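Double Glycine Motif Protease domain from AMS/PCAT Transporter (PDB 6MPZ) probably cleaves the leader peptide from lantibiotic-type precursor peptides after a double-glycine motif, so that the attached transporter can secrete the mature product. Local coordinates at residues C27-V35 and I94-V104. Numbering follows the deposited sequence.
Sequences CGAASLAMV and IIHWNFNHFVV
Cys-27 and His-101 meet where the first turn of helix 27-38 touches strand 101-109, the papain-like (clan CA) arrangement of the C39 peptidases, with the cysteine on a helix and the histidine on the adjoining antiparallel sheet. Cys-27 SG lies 3.6 Å from His-101 ND1; on the far side of the imidazole, NE2 is hydrogen-bonded to Asp-117. This is the geometry of a Cys-His-Asp triad, consistent with Cys-27 as the nucleophile. The bound peptide fits this role: its backbone is covalently linked to SG and hydrogen-bonded to His-101 ND1. With chi1 at 58°, SG sits between its own N and carbonyl carbon, which turns it to the strand, 3.4 Å from Phe-102 N.

Away from the triad, Ser-31 is the polar side chain facing the strand. Ser-31 OG bonds to Cys-27 O at 2.8 Å, from above the carbonyl plane, while Ser-31 N reaches the same oxygen from the opposite face. Serine is small enough for its hydroxyl to bond back to its own helix while OG packs against Phe-102 of the strand.

Apolar packing does the rest. Gly-28, lacking a side chain, lets Phe-102 CD2 come within 3.8 Å of its CA, and the axis of segment 27-35 comes to 7.2 Å from that of strand 101-104, nearly parallel to it at 14°. Further along, the beta-branched Val-104 and Ile-94 of the strands meet Ser-31, Met-34 and Val-35 of the helix. Val-104 CG2 touches both Ser-31 and the methyl of Met-34, whose flexible chain bends at chi3 (-84°) to bring CE onto it. Ile-94, from the neighbouring strand 93-97, extends its longer branch toward the helix, with CG1 against Val-35 CG2 and CD1 3.6 Å from the backbone N of Leu-32.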
loop_
_atom_site.group_PDB
_atom_site.type_symbol
_atom_site.label_atom_id
_atom_site.label_comp_id
_atom_site.label_asym_id
_atom_site.label_seq_id
_atom_site.Cartn_x
_atom_site.Cartn_y
_atom_site.Cartn_z
ATOM N N CYS A 27 -6.320 1.612 -8.547
ATOM C CA CYS A 27 -5.469 0.730 -7.669
ATOM C C CYS A 27 -5.042 1.381 -6.327
ATOM O O CYS A 27 -5.052 0.705 -5.295
ATOM C CB CYS A 27 -4.231 0.210 -8.408
ATOM S SG CYS A 27 -3.165 1.506 -9.064
ATOM N N GLY A 28 -4.674 2.666 -6.368
ATOM C CA GLY A 28 -4.304 3.459 -5.178
ATOM C C GLY A 28 -5.390 3.422 -4.133
ATOM O O GLY A 28 -5.150 3.108 -2.967
ATOM N N ALA A 29 -6.601 3.738 -4.570
ATOM C CA ALA A 29 -7.771 3.761 -3.708
ATOM C C ALA A 29 -8.196 2.386 -3.164
ATOM O O ALA A 29 -8.550 2.265 -1.987
ATOM C CB ALA A 29 -8.937 4.401 -4.452
ATOM N N ALA A 30 -8.183 1.368 -4.034
ATOM C CA ALA A 30 -8.463 0.010 -3.616
ATOM C C ALA A 30 -7.434 -0.451 -2.554
ATOM O O ALA A 30 -7.816 -1.033 -1.557
ATOM C CB ALA A 30 -8.432 -0.916 -4.831
ATOM N N SER A 31 -6.156 -0.103 -2.757
ATOM C CA SER A 31 -5.085 -0.488 -1.871
ATOM C C SER A 31 -5.298 0.227 -0.530
ATOM O O SER A 31 -5.216 -0.413 0.491
ATOM C CB SER A 31 -3.679 -0.143 -2.456
ATOM O OG SER A 31 -3.426 -0.865 -3.672
ATOM N N LEU A 32 -5.579 1.527 -0.513
ATOM C CA LEU A 32 -5.849 2.157 0.811
ATOM C C LEU A 32 -7.150 1.592 1.465
ATOM O O LEU A 32 -7.274 1.555 2.679
ATOM C CB LEU A 32 -5.931 3.650 0.705
ATOM C CG LEU A 32 -6.222 4.433 2.011
ATOM C CD1 LEU A 32 -5.206 4.174 3.087
ATOM C CD2 LEU A 32 -6.216 5.914 1.687
ATOM N N ALA A 33 -8.114 1.166 0.660
ATOM C CA ALA A 33 -9.392 0.642 1.205
ATOM C C ALA A 33 -9.124 -0.643 2.007
ATOM O O ALA A 33 -9.581 -0.774 3.156
ATOM C CB ALA A 33 -10.431 0.420 0.086
ATOM N N MET A 34 -8.314 -1.534 1.420
ATOM C CA MET A 34 -7.808 -2.760 2.084
ATOM C C MET A 34 -7.055 -2.471 3.366
ATOM O O MET A 34 -7.294 -3.174 4.360
ATOM C CB MET A 34 -6.927 -3.576 1.145
ATOM C CG MET A 34 -7.694 -4.219 0.063
ATOM S SD MET A 34 -6.860 -5.332 -1.128
ATOM C CE MET A 34 -6.200 -4.190 -2.310
ATOM N N VAL A 35 -6.166 -1.469 3.364
ATOM C CA VAL A 35 -5.466 -1.066 4.608
ATOM C C VAL A 35 -6.449 -0.552 5.679
ATOM O O VAL A 35 -6.360 -0.938 6.839
ATOM C CB VAL A 35 -4.305 -0.034 4.405
ATOM C CG1 VAL A 35 -3.704 0.396 5.744
ATOM C CG2 VAL A 35 -3.195 -0.611 3.569
ATOM N N ILE A 94 1.537 -0.351 1.566
ATOM C CA ILE A 94 1.249 -0.191 0.143
ATOM C C ILE A 94 2.579 0.008 -0.561
ATOM O O ILE A 94 3.420 0.780 -0.078
ATOM C CB ILE A 94 0.281 1.020 -0.128
ATOM C CG1 ILE A 94 -1.112 0.762 0.504
ATOM C CG2 ILE A 94 0.113 1.220 -1.622
ATOM C CD1 ILE A 94 -2.101 1.914 0.466
ATOM N N ILE A 95 2.759 -0.672 -1.706
ATOM C CA ILE A 95 3.982 -0.584 -2.436
ATOM C C ILE A 95 3.694 -0.274 -3.904
ATOM O O ILE A 95 2.680 -0.730 -4.460
ATOM C CB ILE A 95 4.890 -1.840 -2.302
ATOM C CG1 ILE A 95 4.238 -3.109 -2.884
ATOM C CG2 ILE A 95 5.268 -2.046 -0.868
ATOM C CD1 ILE A 95 5.147 -4.331 -3.019
ATOM N N HIS A 96 4.601 0.521 -4.488
ATOM C CA HIS A 96 4.600 0.919 -5.906
ATOM C C HIS A 96 5.127 -0.284 -6.723
ATOM O O HIS A 96 6.024 -0.975 -6.278
ATOM C CB HIS A 96 5.487 2.187 -6.010
ATOM C CG HIS A 96 5.400 2.927 -7.314
ATOM N ND1 HIS A 96 4.219 3.142 -7.992
ATOM C CD2 HIS A 96 6.356 3.567 -8.027
ATOM C CE1 HIS A 96 4.460 3.836 -9.082
ATOM N NE2 HIS A 96 5.747 4.113 -9.123
ATOM N N TRP A 97 4.548 -0.542 -7.889
ATOM C CA TRP A 97 4.695 -1.834 -8.594
ATOM C C TRP A 97 4.761 -1.602 -10.097
ATOM O O TRP A 97 3.820 -1.044 -10.672
ATOM C CB TRP A 97 3.474 -2.716 -8.262
ATOM C CG TRP A 97 3.528 -4.202 -8.599
ATOM C CD1 TRP A 97 2.930 -4.835 -9.651
ATOM C CD2 TRP A 97 4.165 -5.231 -7.833
ATOM N NE1 TRP A 97 3.149 -6.197 -9.580
ATOM C CE2 TRP A 97 3.917 -6.464 -8.489
ATOM C CE3 TRP A 97 4.936 -5.228 -6.655
ATOM C CZ2 TRP A 97 4.427 -7.679 -8.019
ATOM C CZ3 TRP A 97 5.433 -6.446 -6.179
ATOM C CH2 TRP A 97 5.193 -7.644 -6.868
ATOM N N ASN A 98 5.854 -2.060 -10.714
ATOM C CA ASN A 98 6.144 -1.872 -12.153
ATOM C C ASN A 98 6.075 -0.416 -12.642
ATOM O O ASN A 98 5.755 -0.185 -13.788
ATOM C CB ASN A 98 5.220 -2.770 -12.986
ATOM C CG ASN A 98 5.404 -4.228 -12.660
ATOM O OD1 ASN A 98 6.513 -4.649 -12.334
ATOM N ND2 ASN A 98 4.328 -5.001 -12.708
ATOM N N PHE A 99 6.322 0.542 -11.744
ATOM C CA PHE A 99 6.291 1.999 -12.034
ATOM C C PHE A 99 4.910 2.569 -12.423
ATOM O O PHE A 99 4.802 3.719 -12.760
ATOM C CB PHE A 99 7.387 2.380 -13.068
ATOM C CG PHE A 99 8.776 1.984 -12.644
ATOM C CD1 PHE A 99 9.494 2.789 -11.755
ATOM C CD2 PHE A 99 9.347 0.778 -13.062
ATOM C CE1 PHE A 99 10.765 2.415 -11.309
ATOM C CE2 PHE A 99 10.613 0.406 -12.622
ATOM C CZ PHE A 99 11.323 1.228 -11.737
ATOM N N ASN A 100 3.873 1.766 -12.251
ATOM C CA ASN A 100 2.532 1.852 -12.852
ATOM C C ASN A 100 1.317 1.759 -11.920
ATOM O O ASN A 100 0.201 2.090 -12.304
ATOM C CB ASN A 100 2.329 0.469 -13.522
ATOM C CG ASN A 100 2.562 0.493 -14.958
ATOM O OD1 ASN A 100 1.928 -0.221 -15.716
ATOM N ND2 ASN A 100 3.506 1.306 -15.365
ATOM N N HIS A 101 1.536 1.126 -10.767
ATOM C CA HIS A 101 0.504 0.326 -10.090
ATOM C C HIS A 101 0.813 0.352 -8.585
ATOM O O HIS A 101 1.965 0.611 -8.149
ATOM C CB HIS A 101 0.485 -1.104 -10.698
ATOM C CG HIS A 101 -0.678 -1.970 -10.289
ATOM N ND1 HIS A 101 -1.993 -1.612 -10.482
ATOM C CD2 HIS A 101 -0.712 -3.214 -9.757
ATOM C CE1 HIS A 101 -2.790 -2.583 -10.079
ATOM N NE2 HIS A 101 -2.037 -3.559 -9.606
ATOM N N PHE A 102 -0.243 0.180 -7.806
ATOM C CA PHE A 102 -0.127 0.024 -6.377
ATOM C C PHE A 102 -0.768 -1.297 -6.012
ATOM O O PHE A 102 -1.850 -1.641 -6.516
ATOM C CB PHE A 102 -0.814 1.148 -5.620
ATOM C CG PHE A 102 -0.124 2.460 -5.724
ATOM C CD1 PHE A 102 1.123 2.648 -5.148
ATOM C CD2 PHE A 102 -0.727 3.532 -6.390
ATOM C CE1 PHE A 102 1.760 3.861 -5.247
ATOM C CE2 PHE A 102 -0.073 4.741 -6.502
ATOM C CZ PHE A 102 1.161 4.904 -5.928
ATOM N N VAL A 103 -0.078 -2.040 -5.141
ATOM C CA VAL A 103 -0.593 -3.251 -4.558
ATOM C C VAL A 103 -0.409 -3.196 -3.040
ATOM O O VAL A 103 0.354 -2.363 -2.528
ATOM C CB VAL A 103 0.062 -4.476 -5.163
ATOM C CG1 VAL A 103 -0.127 -4.491 -6.680
ATOM C CG2 VAL A 103 1.554 -4.569 -4.777
ATOM N N VAL A 104 -1.118 -4.083 -2.326
ATOM C CA VAL A 104 -0.979 -4.194 -0.864
ATOM C C VAL A 104 -0.083 -5.363 -0.490
ATOM O O VAL A 104 -0.398 -6.492 -0.856
ATOM C CB VAL A 104 -2.319 -4.398 -0.162
ATOM C CG1 VAL A 104 -2.095 -4.514 1.364
ATOM C CG2 VAL A 104 -3.220 -3.231 -0.470
#